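Shikimate dehydrogenase (NADP(+)) (Thermotoga maritima, PDB 3U62) probably catalyses the reversible NADPH-linked reduction of 3-dehydroshikimate to shikimate, a step on the route to chorismate and the aromatic amino acids. Local coordinates at residues Arg78-Asn83 / Ala147-Val152; Val107-Val112 / Met130-Ile135; Asp158-Val163 / Glu182-Asp187; Lys168-Thr173 / Lys191-Val196; Leu223-Gln228 / Glu246-Val251. All blocks are in the same frame, centred on the assembly; numbering follows the deposited sequence.

Contact 1. Residues Arg78-Asn83 / Ala147-Val152; sequences RIKAVN and ALDFPV
K80 reaches from the substrate-binding domain to the 147-152 loop of the nucleotide-binding domain, and its ammonium group holds two oxygens there. NZ donates to D149 OD2 at 2.8 Å, a salt bridge in which the nitrogen stands above the carboxylate plane, 54° out of it. It also donates to the backbone, with K80 NZ 2.9 Å from A147 O. The lysine chain is extended beyond CG and meets the aspartate side chain at about a right angle. Its starting point is fixed by the end of helix 74-79: K80 has positive phi (58°) and is the C-prime residue of a Schellman motif, which turns the chain out of the helix, and the CB of K80 points toward the loop.

The closer-packed part is at F150. The ring presents CZ to the helix end, 3.4 Å from R78 O, while I79 CA lies at the ring edge, 4.2 Å from the same CZ. F150 also touches I124 and L128 of helix 118-129. The other side is looser: D149 and R78 are exposed, and the end of R78 leads away from the loop. R121 of helix 118-129 adds hydrogen bonds to I79 O and K80 O. Beside the packed F150, the polar part rests on one ammonium group shared between a carboxylate and a backbone carbonyl; solvent probably weakens the exposed salt bridge, whereas the bond to A147 O does not depend on the charge of D149.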
# COMPACT_ATOMS: atom_id res chain seq x y z
N ARG A 78 6.81 -13.37 4.06
CA ARG A 78 5.46 -13.72 4.52
C ARG A 78 4.38 -13.00 3.71
O ARG A 78 3.33 -13.57 3.43
CB ARG A 78 5.30 -13.40 6.01
CG ARG A 78 6.12 -14.30 6.94
CD ARG A 78 5.70 -15.76 6.82
NE ARG A 78 6.48 -16.64 7.69
CZ ARG A 78 6.33 -17.95 7.76
NH1 ARG A 78 5.42 -18.57 7.02
NH2 ARG A 78 7.09 -18.66 8.59
N ILE A 79 4.67 -11.76 3.35
CA ILE A 79 3.73 -10.94 2.59
C ILE A 79 3.79 -11.27 1.10
O ILE A 79 2.83 -11.00 0.37
CB ILE A 79 3.99 -9.43 2.84
CG1 ILE A 79 3.70 -9.09 4.31
CG2 ILE A 79 3.13 -8.55 1.93
CD1 ILE A 79 4.28 -7.78 4.77
N LYS A 80 4.89 -11.86 0.65
CA LYS A 80 5.14 -12.12 -0.77
C LYS A 80 5.12 -10.83 -1.59
O LYS A 80 4.58 -10.79 -2.70
CB LYS A 80 4.15 -13.15 -1.35
CG LYS A 80 4.11 -14.48 -0.63
CD LYS A 80 3.14 -15.43 -1.32
CE LYS A 80 2.94 -16.69 -0.52
NZ LYS A 80 2.10 -17.68 -1.24
N ALA A 81 5.71 -9.77 -1.03
CA ALA A 81 5.79 -8.48 -1.71
C ALA A 81 6.93 -7.64 -1.15
O ALA A 81 7.11 -7.55 0.07
CB ALA A 81 4.47 -7.72 -1.59
N VAL A 82 7.70 -7.04 -2.05
CA VAL A 82 8.76 -6.12 -1.69
C VAL A 82 8.46 -4.76 -2.33
O VAL A 82 8.30 -4.67 -3.55
CB VAL A 82 10.15 -6.64 -2.15
CG1 VAL A 82 11.20 -5.53 -2.12
CG2 VAL A 82 10.59 -7.82 -1.30
N ASN A 83 8.36 -3.72 -1.51
CA ASN A 83 8.13 -2.37 -2.02
C ASN A 83 9.29 -1.42 -1.76
O ASN A 83 9.26 -0.26 -2.19
CB ASN A 83 6.83 -1.77 -1.46
CG ASN A 83 6.98 -1.30 -0.02
OD1 ASN A 83 7.51 -2.02 0.82
ND2 ASN A 83 6.50 -0.10 0.26
N ALA A 147 -2.52 -17.39 -4.13
CA ALA A 147 -1.28 -16.91 -3.53
C ALA A 147 -1.45 -16.55 -2.06
O ALA A 147 -0.47 -16.28 -1.36
CB ALA A 147 -0.74 -15.72 -4.32
N LEU A 148 -2.70 -16.55 -1.59
CA LEU A 148 -3.00 -16.21 -0.20
C LEU A 148 -2.82 -17.42 0.72
O LEU A 148 -3.51 -18.43 0.56
CB LEU A 148 -4.43 -15.68 -0.06
CG LEU A 148 -4.77 -14.30 -0.63
CD1 LEU A 148 -6.28 -14.08 -0.58
CD2 LEU A 148 -4.04 -13.19 0.13
N ASP A 149 -1.90 -17.29 1.67
CA ASP A 149 -1.65 -18.35 2.65
C ASP A 149 -2.10 -17.96 4.06
O ASP A 149 -2.07 -18.78 4.98
CB ASP A 149 -0.17 -18.74 2.66
CG ASP A 149 0.27 -19.39 1.36
OD1 ASP A 149 -0.55 -20.06 0.70
OD2 ASP A 149 1.46 -19.24 1.00
N PHE A 150 -2.52 -16.71 4.21
CA PHE A 150 -2.96 -16.17 5.49
C PHE A 150 -4.26 -16.82 5.98
O PHE A 150 -5.04 -17.33 5.17
CB PHE A 150 -3.17 -14.65 5.38
CG PHE A 150 -1.90 -13.87 5.19
CD1 PHE A 150 -1.62 -13.27 3.97
CD2 PHE A 150 -0.99 -13.73 6.23
CE1 PHE A 150 -0.45 -12.54 3.78
CE2 PHE A 150 0.19 -13.00 6.06
CZ PHE A 150 0.46 -12.41 4.83
N PRO A 151 -4.50 -16.82 7.31
CA PRO A 151 -5.72 -17.39 7.88
C PRO A 151 -6.93 -16.48 7.67
O PRO A 151 -7.41 -15.83 8.60
CB PRO A 151 -5.38 -17.55 9.37
CG PRO A 151 -4.36 -16.50 9.63
CD PRO A 151 -3.58 -16.33 8.36
N VAL A 152 -7.40 -16.43 6.42
CA VAL A 152 -8.51 -15.58 6.03
C VAL A 152 -9.60 -16.41 5.35
O VAL A 152 -9.35 -17.54 4.93
CB VAL A 152 -8.04 -14.44 5.06
CG1 VAL A 152 -7.05 -13.51 5.75
CG2 VAL A 152 -7.44 -15.03 3.77

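Contact 2. Residues Val107-Val112 / Met130-Ile135; sequences VKEPVV and MGVKDI
E109 sets CG beside its backbone N, opposite the carbonyl carbon (chi1 -62°), and then runs extended, which carries its carboxylate past V132 to the backbone of K133 and D134. This is the start of a Rossmann beta-alpha-beta unit: strand 111-114, helix 118-129 and strand 135-139, with V111 and I135 paired in parallel. E109 OE2 accepts from D134 N at 2.8 Å and from K133 N at 3.0 Å, both donors on one face of the carboxylate, above its plane. E109 OE1 takes a water that donates to it at 2.7 Å and also to the carbonyl oxygen of G131, the C-prime residue of the Schellman motif that ends helix 118-129. With an alanine in place of E109, the amides of K133 and D134 would probably lose their shared acceptor, leaving the loop before strand 135-139 less firmly held.

V111 CG2 lies 3.8 Å from V132 CG1, and V107 CG2 meets M130 CE at 3.7 Å. L127 of helix 118-129 touches V107, V111 and V132. After the cis peptide before P110, the sheet pairing begins with a nearly straight bond, V111 N to D134 O at 2.9 Å (172° at the hydrogen).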
# COMPACT_ATOMS: atom_id res chain seq x y z
N VAL A 107 -9.49 -1.22 15.47
CA VAL A 107 -10.04 -1.83 14.26
C VAL A 107 -11.07 -2.88 14.65
O VAL A 107 -10.74 -3.93 15.20
CB VAL A 107 -8.93 -2.43 13.36
CG1 VAL A 107 -9.54 -3.20 12.19
CG2 VAL A 107 -8.01 -1.34 12.84
N LYS A 108 -12.34 -2.57 14.38
CA LYS A 108 -13.45 -3.45 14.74
C LYS A 108 -13.64 -4.55 13.70
O LYS A 108 -13.42 -4.34 12.50
CB LYS A 108 -14.74 -2.65 14.93
CG LYS A 108 -14.71 -1.71 16.13
CD LYS A 108 -16.03 -0.98 16.30
CE LYS A 108 -15.98 -0.01 17.47
NZ LYS A 108 -17.21 0.84 17.55
N GLU A 109 -14.04 -5.73 14.17
CA GLU A 109 -14.16 -6.93 13.34
C GLU A 109 -15.62 -7.35 13.19
O GLU A 109 -16.45 -7.01 14.04
CB GLU A 109 -13.36 -8.07 13.95
CG GLU A 109 -11.87 -7.81 14.04
CD GLU A 109 -11.14 -8.88 14.82
OE1 GLU A 109 -10.34 -8.53 15.71
OE2 GLU A 109 -11.37 -10.08 14.55
N PRO A 110 -15.94 -8.12 12.13
CA PRO A 110 -15.08 -8.62 11.05
C PRO A 110 -14.52 -7.53 10.14
O PRO A 110 -15.12 -6.46 10.01
CB PRO A 110 -16.01 -9.53 10.25
CG PRO A 110 -17.10 -9.89 11.20
CD PRO A 110 -17.31 -8.66 12.00
N VAL A 111 -13.38 -7.82 9.52
CA VAL A 111 -12.73 -6.90 8.60
C VAL A 111 -12.76 -7.47 7.19
O VAL A 111 -12.35 -8.61 6.96
CB VAL A 111 -11.26 -6.63 9.02
CG1 VAL A 111 -10.60 -5.65 8.07
CG2 VAL A 111 -11.20 -6.11 10.45
N VAL A 112 -13.25 -6.67 6.24
CA VAL A 112 -13.24 -7.05 4.83
C VAL A 112 -12.06 -6.36 4.14
O VAL A 112 -11.87 -5.14 4.27
CB VAL A 112 -14.57 -6.68 4.11
CG1 VAL A 112 -14.48 -6.96 2.62
CG2 VAL A 112 -15.72 -7.47 4.71
N MET A 130 -1.83 -6.59 14.47
CA MET A 130 -2.65 -5.78 15.36
C MET A 130 -3.67 -6.62 16.14
O MET A 130 -4.53 -6.07 16.84
CB MET A 130 -3.35 -4.67 14.58
CG MET A 130 -2.42 -3.55 14.12
SD MET A 130 -3.17 -2.46 12.90
CE MET A 130 -4.52 -1.75 13.85
N GLY A 131 -3.58 -7.94 16.01
CA GLY A 131 -4.44 -8.86 16.77
C GLY A 131 -5.83 -9.05 16.19
O GLY A 131 -6.72 -9.56 16.87
N VAL A 132 -6.02 -8.65 14.94
CA VAL A 132 -7.28 -8.87 14.24
C VAL A 132 -7.37 -10.34 13.84
O VAL A 132 -6.40 -10.91 13.32
CB VAL A 132 -7.42 -7.95 13.00
CG1 VAL A 132 -8.68 -8.26 12.21
CG2 VAL A 132 -7.40 -6.48 13.41
N LYS A 133 -8.53 -10.95 14.08
CA LYS A 133 -8.72 -12.38 13.85
C LYS A 133 -9.62 -12.69 12.66
O LYS A 133 -9.30 -13.55 11.84
CB LYS A 133 -9.27 -13.05 15.10
CG LYS A 133 -8.30 -13.13 16.28
CD LYS A 133 -8.96 -13.76 17.50
CE LYS A 133 -9.17 -15.26 17.33
NZ LYS A 133 -10.23 -15.78 18.23
N ASP A 134 -10.74 -11.98 12.57
CA ASP A 134 -11.77 -12.28 11.58
C ASP A 134 -11.58 -11.42 10.33
O ASP A 134 -12.08 -10.29 10.26
CB ASP A 134 -13.16 -12.06 12.19
CG ASP A 134 -14.23 -12.95 11.58
OD1 ASP A 134 -13.92 -13.71 10.63
OD2 ASP A 134 -15.38 -12.89 12.05
N ILE A 135 -10.85 -11.96 9.36
CA ILE A 135 -10.53 -11.24 8.13
C ILE A 135 -11.13 -11.95 6.92
O ILE A 135 -10.88 -13.14 6.69
CB ILE A 135 -9.00 -11.05 7.95
CG1 ILE A 135 -8.40 -10.35 9.17
CG2 ILE A 135 -8.70 -10.25 6.67
CD1 ILE A 135 -6.89 -10.50 9.31
O HOH W 1 -9.28 -10.00 17.76

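Contact 3. Residues Asp158-Val163 / Glu182-Asp187; sequences DQLDEV and ELPVSD
D161 OD2 takes two hydrogen bonds from S186. The hydroxyl OG donates at 2.6 Å into the syn lone pair of OD2, and S186 N comes to the same oxygen at 2.9 Å, this time from above the carboxylate plane. S189 OG is a further partner of OD2, so one carboxylate oxygen gathers several groups from the start of helix 187-190. D161 reaches them because its CG is turned anti to the backbone N (chi1 -169°), which brings the end of the side chain over to the loop. Beside it a water joins the backbones, accepting from D161 N at 3.0 Å and lying 2.7 Å from P184 O, to which it probably donates.

The preceding residue, L160, supplies the apolar half. Its CD2 lies 3.9 Å from L183 CB and 4.0 Å from P184 CD, with V185 CB a little farther off. The loop is shaped for this by an inverse gamma turn centred on P184, closed by V185 N to L183 O at 2.8 Å. Farther out, L160 packs on V112, V114 and V138 of the parallel sheet, and L183 on V114 and L206.

S186 is also the N-cap of helix 187-190, its side chain capping a backbone N in the first turn. D161 thus positions a residue that itself starts a helix. The whole ties helix 160-165, which packs on the sheet, to the loop leading into the next crossover of a Rossmann-type domain.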
# COMPACT_ATOMS: atom_id res chain seq x y z
N ASP A 158 -18.66 -10.50 -6.41
CA ASP A 158 -20.13 -10.47 -6.41
C ASP A 158 -20.72 -10.63 -5.00
O ASP A 158 -21.88 -10.30 -4.76
CB ASP A 158 -20.70 -11.55 -7.34
CG ASP A 158 -20.20 -12.94 -6.98
OD1 ASP A 158 -19.00 -13.21 -7.18
OD2 ASP A 158 -21.02 -13.76 -6.51
N GLN A 159 -19.90 -11.13 -4.08
CA GLN A 159 -20.32 -11.33 -2.70
C GLN A 159 -19.99 -10.13 -1.81
O GLN A 159 -20.36 -10.12 -0.63
CB GLN A 159 -19.67 -12.60 -2.12
CG GLN A 159 -20.03 -13.88 -2.85
CD GLN A 159 -19.31 -15.09 -2.29
OE1 GLN A 159 -18.11 -15.27 -2.49
NE2 GLN A 159 -20.05 -15.94 -1.58
N LEU A 160 -19.31 -9.13 -2.37
CA LEU A 160 -18.84 -7.97 -1.60
C LEU A 160 -19.96 -7.29 -0.81
O LEU A 160 -19.81 -7.05 0.39
CB LEU A 160 -18.13 -6.95 -2.49
CG LEU A 160 -17.54 -5.72 -1.79
CD1 LEU A 160 -16.42 -6.11 -0.83
CD2 LEU A 160 -17.04 -4.71 -2.81
N ASP A 161 -21.06 -7.00 -1.48
CA ASP A 161 -22.19 -6.31 -0.88
C ASP A 161 -22.74 -7.05 0.35
O ASP A 161 -22.98 -6.43 1.39
CB ASP A 161 -23.29 -6.08 -1.92
CG ASP A 161 -24.38 -5.15 -1.44
OD1 ASP A 161 -25.53 -5.30 -1.90
OD2 ASP A 161 -24.09 -4.26 -0.60
N GLU A 162 -22.93 -8.36 0.22
CA GLU A 162 -23.44 -9.19 1.31
C GLU A 162 -22.46 -9.30 2.47
O GLU A 162 -22.86 -9.24 3.64
CB GLU A 162 -23.75 -10.61 0.83
CG GLU A 162 -24.88 -10.73 -0.16
CD GLU A 162 -24.77 -12.02 -0.97
OE1 GLU A 162 -24.68 -13.12 -0.37
OE2 GLU A 162 -24.78 -11.93 -2.21
N VAL A 163 -21.17 -9.46 2.16
CA VAL A 163 -20.17 -9.68 3.20
C VAL A 163 -19.87 -8.41 4.01
O VAL A 163 -19.63 -8.48 5.22
CB VAL A 163 -18.85 -10.33 2.67
CG1 VAL A 163 -19.12 -11.70 2.07
CG2 VAL A 163 -18.13 -9.43 1.68
N GLU A 182 -16.48 2.61 -9.04
CA GLU A 182 -17.17 2.24 -7.81
C GLU A 182 -17.08 0.74 -7.55
O GLU A 182 -17.09 -0.06 -8.49
CB GLU A 182 -18.65 2.64 -7.88
CG GLU A 182 -18.90 4.14 -7.96
CD GLU A 182 -20.37 4.47 -8.05
OE1 GLU A 182 -21.17 3.90 -7.27
OE2 GLU A 182 -20.74 5.32 -8.89
N LEU A 183 -16.98 0.37 -6.28
CA LEU A 183 -17.06 -1.03 -5.87
C LEU A 183 -18.52 -1.44 -5.71
O LEU A 183 -19.36 -0.62 -5.33
CB LEU A 183 -16.29 -1.25 -4.56
CG LEU A 183 -14.75 -1.26 -4.64
CD1 LEU A 183 -14.15 -1.05 -3.26
CD2 LEU A 183 -14.24 -2.56 -5.26
N PRO A 184 -18.83 -2.72 -5.99
CA PRO A 184 -20.21 -3.22 -5.86
C PRO A 184 -20.62 -3.41 -4.39
O PRO A 184 -20.72 -4.54 -3.91
CB PRO A 184 -20.18 -4.55 -6.61
CG PRO A 184 -18.77 -5.00 -6.54
CD PRO A 184 -17.93 -3.75 -6.55
N VAL A 185 -20.86 -2.30 -3.70
CA VAL A 185 -21.28 -2.32 -2.30
C VAL A 185 -22.31 -1.20 -2.05
O VAL A 185 -22.12 -0.06 -2.49
CB VAL A 185 -20.07 -2.25 -1.32
CG1 VAL A 185 -19.23 -0.98 -1.54
CG2 VAL A 185 -20.52 -2.38 0.13
N SER A 186 -23.38 -1.55 -1.35
CA SER A 186 -24.52 -0.66 -1.15
C SER A 186 -24.33 0.30 0.03
O SER A 186 -23.48 0.07 0.89
CB SER A 186 -25.80 -1.47 -0.93
OG SER A 186 -25.67 -2.33 0.21
N ASP A 187 -25.13 1.36 0.04
CA ASP A 187 -25.20 2.28 1.18
C ASP A 187 -25.58 1.53 2.45
O ASP A 187 -25.00 1.76 3.51
CB ASP A 187 -26.23 3.38 0.92
CG ASP A 187 -25.76 4.40 -0.11
OD1 ASP A 187 -24.68 4.20 -0.71
OD2 ASP A 187 -26.47 5.41 -0.30
O HOH W 2 -21.07 -7.21 -4.45

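Contact 4. Residues Lys168-Thr173 / Lys191-Val196; sequences KSLFNT and KNLSLV
K168 O is met by donors from S194 and L195, where the loop runs into strand 195-198. S194 N gives the strong bond, 2.7 Å from K168 O and in the carbonyl plane, while L195 N adds a weak one at 3.4 Å. S194 OG is 3.1 Å from K168 O, but its proton has another acceptor within reach. A water donates to S169 OG at 2.7 Å and also bonds S194 OG; S169 OG in turn hydrogen-bonds K108 O. The parallel pairing then takes over: L170 N donates to L195 O at 2.9 Å, and S169 CA makes a CA-H...O contact with the same oxygen.

L193 covers the L170 side. With CG placed beside its backbone N (chi1 -66°), it brings CD1 to 3.8 Å from L170 CB and lays CD2 against the K168 carbonyl carbon. Replacing L193 with a serine would remove both methyls and probably open a gap beside L170. On the other face, F171 CZ meets L195 CD2 at 3.8 Å.

The unit is a beta-alpha-beta crossover, strand 169-172 to strand 195-198 by way of helix 187-190. F171 packs on V123 and L127 of helix 118-129, whereas L170 and V196 face L206 of helix 205-213, so helices cover both sides of the sheet.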
# COMPACT_ATOMS: atom_id res chain seq x y z
N LYS A 168 -17.51 -4.86 10.14
CA LYS A 168 -17.38 -3.58 10.84
C LYS A 168 -16.29 -2.68 10.25
O LYS A 168 -16.31 -1.47 10.46
CB LYS A 168 -17.15 -3.80 12.33
CG LYS A 168 -18.36 -4.36 13.07
CD LYS A 168 -18.22 -4.20 14.57
CE LYS A 168 -19.42 -4.79 15.30
NZ LYS A 168 -19.40 -4.47 16.75
N SER A 169 -15.35 -3.28 9.53
CA SER A 169 -14.30 -2.51 8.85
C SER A 169 -14.12 -2.96 7.41
O SER A 169 -14.24 -4.15 7.10
CB SER A 169 -12.96 -2.63 9.60
OG SER A 169 -13.07 -2.14 10.92
N LEU A 170 -13.83 -2.00 6.53
CA LEU A 170 -13.61 -2.27 5.11
C LEU A 170 -12.32 -1.61 4.62
O LEU A 170 -12.10 -0.42 4.83
CB LEU A 170 -14.80 -1.79 4.28
CG LEU A 170 -14.71 -1.86 2.75
CD1 LEU A 170 -14.69 -3.30 2.26
CD2 LEU A 170 -15.85 -1.10 2.10
N PHE A 171 -11.47 -2.41 3.97
CA PHE A 171 -10.24 -1.94 3.36
C PHE A 171 -10.30 -2.18 1.85
O PHE A 171 -10.46 -3.32 1.42
CB PHE A 171 -9.02 -2.69 3.91
CG PHE A 171 -8.64 -2.32 5.32
CD1 PHE A 171 -9.41 -2.73 6.40
CD2 PHE A 171 -7.48 -1.58 5.56
CE1 PHE A 171 -9.05 -2.39 7.71
CE2 PHE A 171 -7.11 -1.24 6.86
CZ PHE A 171 -7.90 -1.65 7.94
N ASN A 172 -10.18 -1.11 1.06
CA ASN A 172 -9.91 -1.29 -0.36
C ASN A 172 -8.41 -1.26 -0.60
O ASN A 172 -7.74 -0.29 -0.22
CB ASN A 172 -10.58 -0.23 -1.24
CG ASN A 172 -10.12 -0.30 -2.69
OD1 ASN A 172 -9.59 0.67 -3.24
ND2 ASN A 172 -10.31 -1.46 -3.31
N THR A 173 -7.88 -2.31 -1.21
CA THR A 173 -6.45 -2.39 -1.52
C THR A 173 -6.20 -2.47 -3.03
O THR A 173 -5.05 -2.57 -3.47
CB THR A 173 -5.76 -3.58 -0.81
OG1 THR A 173 -6.13 -4.81 -1.45
CG2 THR A 173 -6.15 -3.63 0.67
N LYS A 191 -23.16 1.71 5.64
CA LYS A 191 -23.60 2.70 6.63
C LYS A 191 -23.17 2.43 8.07
O LYS A 191 -22.86 3.36 8.81
CB LYS A 191 -25.12 2.92 6.57
CG LYS A 191 -25.96 1.74 7.04
CD LYS A 191 -27.44 2.02 6.93
CE LYS A 191 -28.25 0.85 7.47
NZ LYS A 191 -29.72 1.05 7.29
N ASN A 192 -23.15 1.15 8.46
CA ASN A 192 -22.86 0.78 9.84
C ASN A 192 -21.44 0.30 10.08
O ASN A 192 -21.12 -0.18 11.17
CB ASN A 192 -23.86 -0.26 10.34
CG ASN A 192 -25.24 0.32 10.59
OD1 ASN A 192 -25.39 1.52 10.85
ND2 ASN A 192 -26.26 -0.53 10.51
N LEU A 193 -20.58 0.44 9.07
CA LEU A 193 -19.15 0.21 9.26
C LEU A 193 -18.60 1.27 10.20
O LEU A 193 -19.08 2.41 10.22
CB LEU A 193 -18.40 0.26 7.93
CG LEU A 193 -18.68 -0.81 6.87
CD1 LEU A 193 -18.07 -0.41 5.55
CD2 LEU A 193 -18.18 -2.19 7.30
N SER A 194 -17.59 0.90 10.98
CA SER A 194 -16.89 1.85 11.84
C SER A 194 -15.61 2.38 11.19
O SER A 194 -15.09 3.42 11.58
CB SER A 194 -16.58 1.23 13.21
OG SER A 194 -15.76 0.07 13.07
N LEU A 195 -15.12 1.65 10.19
CA LEU A 195 -13.93 2.05 9.45
C LEU A 195 -14.05 1.77 7.95
O LEU A 195 -14.36 0.65 7.55
CB LEU A 195 -12.67 1.37 10.01
CG LEU A 195 -11.34 1.51 9.26
CD1 LEU A 195 -10.80 2.94 9.32
CD2 LEU A 195 -10.31 0.54 9.80
N VAL A 196 -13.81 2.80 7.15
CA VAL A 196 -13.61 2.65 5.71
C VAL A 196 -12.20 3.14 5.39
O VAL A 196 -11.87 4.30 5.62
CB VAL A 196 -14.68 3.41 4.88
CG1 VAL A 196 -14.30 3.45 3.40
CG2 VAL A 196 -16.05 2.78 5.07
O HOH W 3 -13.06 -0.39 12.95

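Contact 5. Residues Leu223-Gln228 / Glu246-Val251; sequences LMFYYQ and EVFGEV
F248 O takes the V251 N hydrogen bond at 3.2 Å and also meets the edge of the Y226 ring, with Y226 CD1 3.4 Å away. The setting is a helix-helix packing: helix 222-235 packs against residues 246-251, helix followed by a 3-10 segment at 249-251. Y226 sends its ring there with CG anti to the backbone N (chi1 -179°), and G249 N lies in the ring plane at the same edge. Y226 CE1 also rests 3.9 Å from F248 CB.

F225 CE2 lies at the edge of the F248 ring, near its plane, 4.0 Å from F248 CE2, the two side chains crossing at about a right angle. V251 CG1 closes in on F225 CE2, and V251 CG2 on Y226 CB. Helix 15-26 backs the group through S15 and L18; S15 and Y201, which touches V251, are predicted to bind shikimate. Within helix 222-235, Q228 NE2 donates to F225 O at 3.1 Å.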
# COMPACT_ATOMS: atom_id res chain seq x y z
N LEU A 223 -2.00 8.65 4.81
CA LEU A 223 -1.29 8.28 6.04
C LEU A 223 -0.37 7.08 5.83
O LEU A 223 0.77 7.08 6.29
CB LEU A 223 -2.27 8.00 7.18
CG LEU A 223 -2.79 9.18 8.02
CD1 LEU A 223 -3.96 8.72 8.88
CD2 LEU A 223 -1.69 9.78 8.90
N MET A 224 -0.89 6.07 5.13
CA MET A 224 -0.11 4.88 4.76
C MET A 224 1.12 5.28 3.95
O MET A 224 2.22 4.79 4.21
CB MET A 224 -0.98 3.90 3.98
CG MET A 224 -0.29 2.61 3.56
SD MET A 224 -1.35 1.60 2.51
CE MET A 224 -0.23 0.29 2.03
N PHE A 225 0.92 6.17 2.98
CA PHE A 225 2.02 6.68 2.16
C PHE A 225 3.07 7.41 3.00
O PHE A 225 4.27 7.19 2.83
CB PHE A 225 1.50 7.61 1.05
CG PHE A 225 2.60 8.24 0.25
CD1 PHE A 225 3.16 7.57 -0.83
CD2 PHE A 225 3.10 9.50 0.58
CE1 PHE A 225 4.19 8.14 -1.57
CE2 PHE A 225 4.13 10.08 -0.15
CZ PHE A 225 4.68 9.40 -1.23
N TYR A 226 2.60 8.28 3.89
CA TYR A 226 3.45 9.05 4.80
C TYR A 226 4.35 8.14 5.62
O TYR A 226 5.56 8.34 5.67
CB TYR A 226 2.56 9.91 5.71
CG TYR A 226 3.28 10.79 6.71
CD1 TYR A 226 3.72 12.07 6.36
CD2 TYR A 226 3.49 10.36 8.02
CE1 TYR A 226 4.37 12.89 7.28
CE2 TYR A 226 4.14 11.17 8.95
CZ TYR A 226 4.57 12.43 8.57
OH TYR A 226 5.21 13.24 9.49
N TYR A 227 3.76 7.12 6.24
CA TYR A 227 4.50 6.25 7.15
C TYR A 227 5.38 5.22 6.45
O TYR A 227 6.42 4.83 6.99
CB TYR A 227 3.57 5.60 8.17
CG TYR A 227 3.07 6.56 9.23
CD1 TYR A 227 1.71 6.85 9.34
CD2 TYR A 227 3.95 7.17 10.12
CE1 TYR A 227 1.24 7.73 10.31
CE2 TYR A 227 3.50 8.05 11.10
CZ TYR A 227 2.14 8.32 11.19
OH TYR A 227 1.68 9.19 12.15
N GLN A 228 4.98 4.76 5.26
CA GLN A 228 5.86 3.88 4.48
C GLN A 228 7.09 4.64 3.99
O GLN A 228 8.19 4.09 3.97
CB GLN A 228 5.13 3.14 3.34
CG GLN A 228 4.59 4.00 2.19
CD GLN A 228 5.61 4.27 1.10
OE1 GLN A 228 6.40 3.39 0.73
NE2 GLN A 228 5.59 5.48 0.56
N GLU A 246 8.19 18.34 7.88
CA GLU A 246 7.97 19.57 7.13
C GLU A 246 7.57 19.29 5.67
O GLU A 246 6.60 19.87 5.18
CB GLU A 246 9.22 20.45 7.17
CG GLU A 246 9.06 21.82 6.54
CD GLU A 246 10.30 22.67 6.66
OE1 GLU A 246 10.83 23.09 5.61
OE2 GLU A 246 10.75 22.92 7.80
N VAL A 247 8.31 18.41 5.01
CA VAL A 247 8.11 18.16 3.58
C VAL A 247 6.98 17.16 3.32
O VAL A 247 6.04 17.46 2.58
CB VAL A 247 9.42 17.71 2.88
CG1 VAL A 247 9.17 17.30 1.43
CG2 VAL A 247 10.47 18.82 2.94
N PHE A 248 7.06 15.98 3.93
CA PHE A 248 6.05 14.94 3.72
C PHE A 248 4.73 15.20 4.45
O PHE A 248 3.71 14.61 4.10
CB PHE A 248 6.60 13.56 4.09
CG PHE A 248 7.42 12.93 3.00
CD1 PHE A 248 8.75 13.29 2.81
CD2 PHE A 248 6.87 11.96 2.16
CE1 PHE A 248 9.52 12.71 1.80
CE2 PHE A 248 7.63 11.38 1.15
CZ PHE A 248 8.96 11.75 0.97
N GLY A 249 4.75 16.09 5.44
CA GLY A 249 3.54 16.48 6.16
C GLY A 249 2.48 17.11 5.26
O GLY A 249 1.31 17.19 5.64
N GLU A 250 2.91 17.56 4.07
CA GLU A 250 2.00 18.18 3.11
C GLU A 250 0.96 17.19 2.54
O GLU A 250 -0.11 17.61 2.10
CB GLU A 250 2.77 18.88 1.98
CG GLU A 250 3.36 17.96 0.91
CD GLU A 250 4.17 18.72 -0.14
OE1 GLU A 250 5.29 19.20 0.19
OE2 GLU A 250 3.70 18.82 -1.29
N VAL A 251 1.28 15.90 2.56
CA VAL A 251 0.34 14.87 2.10
C VAL A 251 -0.81 14.67 3.09
O VAL A 251 -1.83 14.05 2.74
CB VAL A 251 1.02 13.50 1.79
CG1 VAL A 251 2.20 13.68 0.85
CG2 VAL A 251 1.45 12.78 3.07

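Overall arrangement
Contacts 2, 3 and 4 belong to the nucleotide-binding domain: contacts 2 and 4 lie in its parallel six-stranded sheet and contact 3 packs on it through L160. Contacts 2 and 4 have centres about 11 Å apart and meet where strands 111-114 and 169-172 lie side by side; contact 3 crosses contact 4 along the chain, since their segments alternate. Contact 1 joins that domain to the substrate-binding domain, and contact 2 falls within the chain it encloses. Contact 5, last in the chain, brings the C-terminal helices together beside helix 15-26, about 25 Å from contact 1 between centres. N83, predicted to bind shikimate, lies against Q228, which suggests that both contacts approach the substrate pocket.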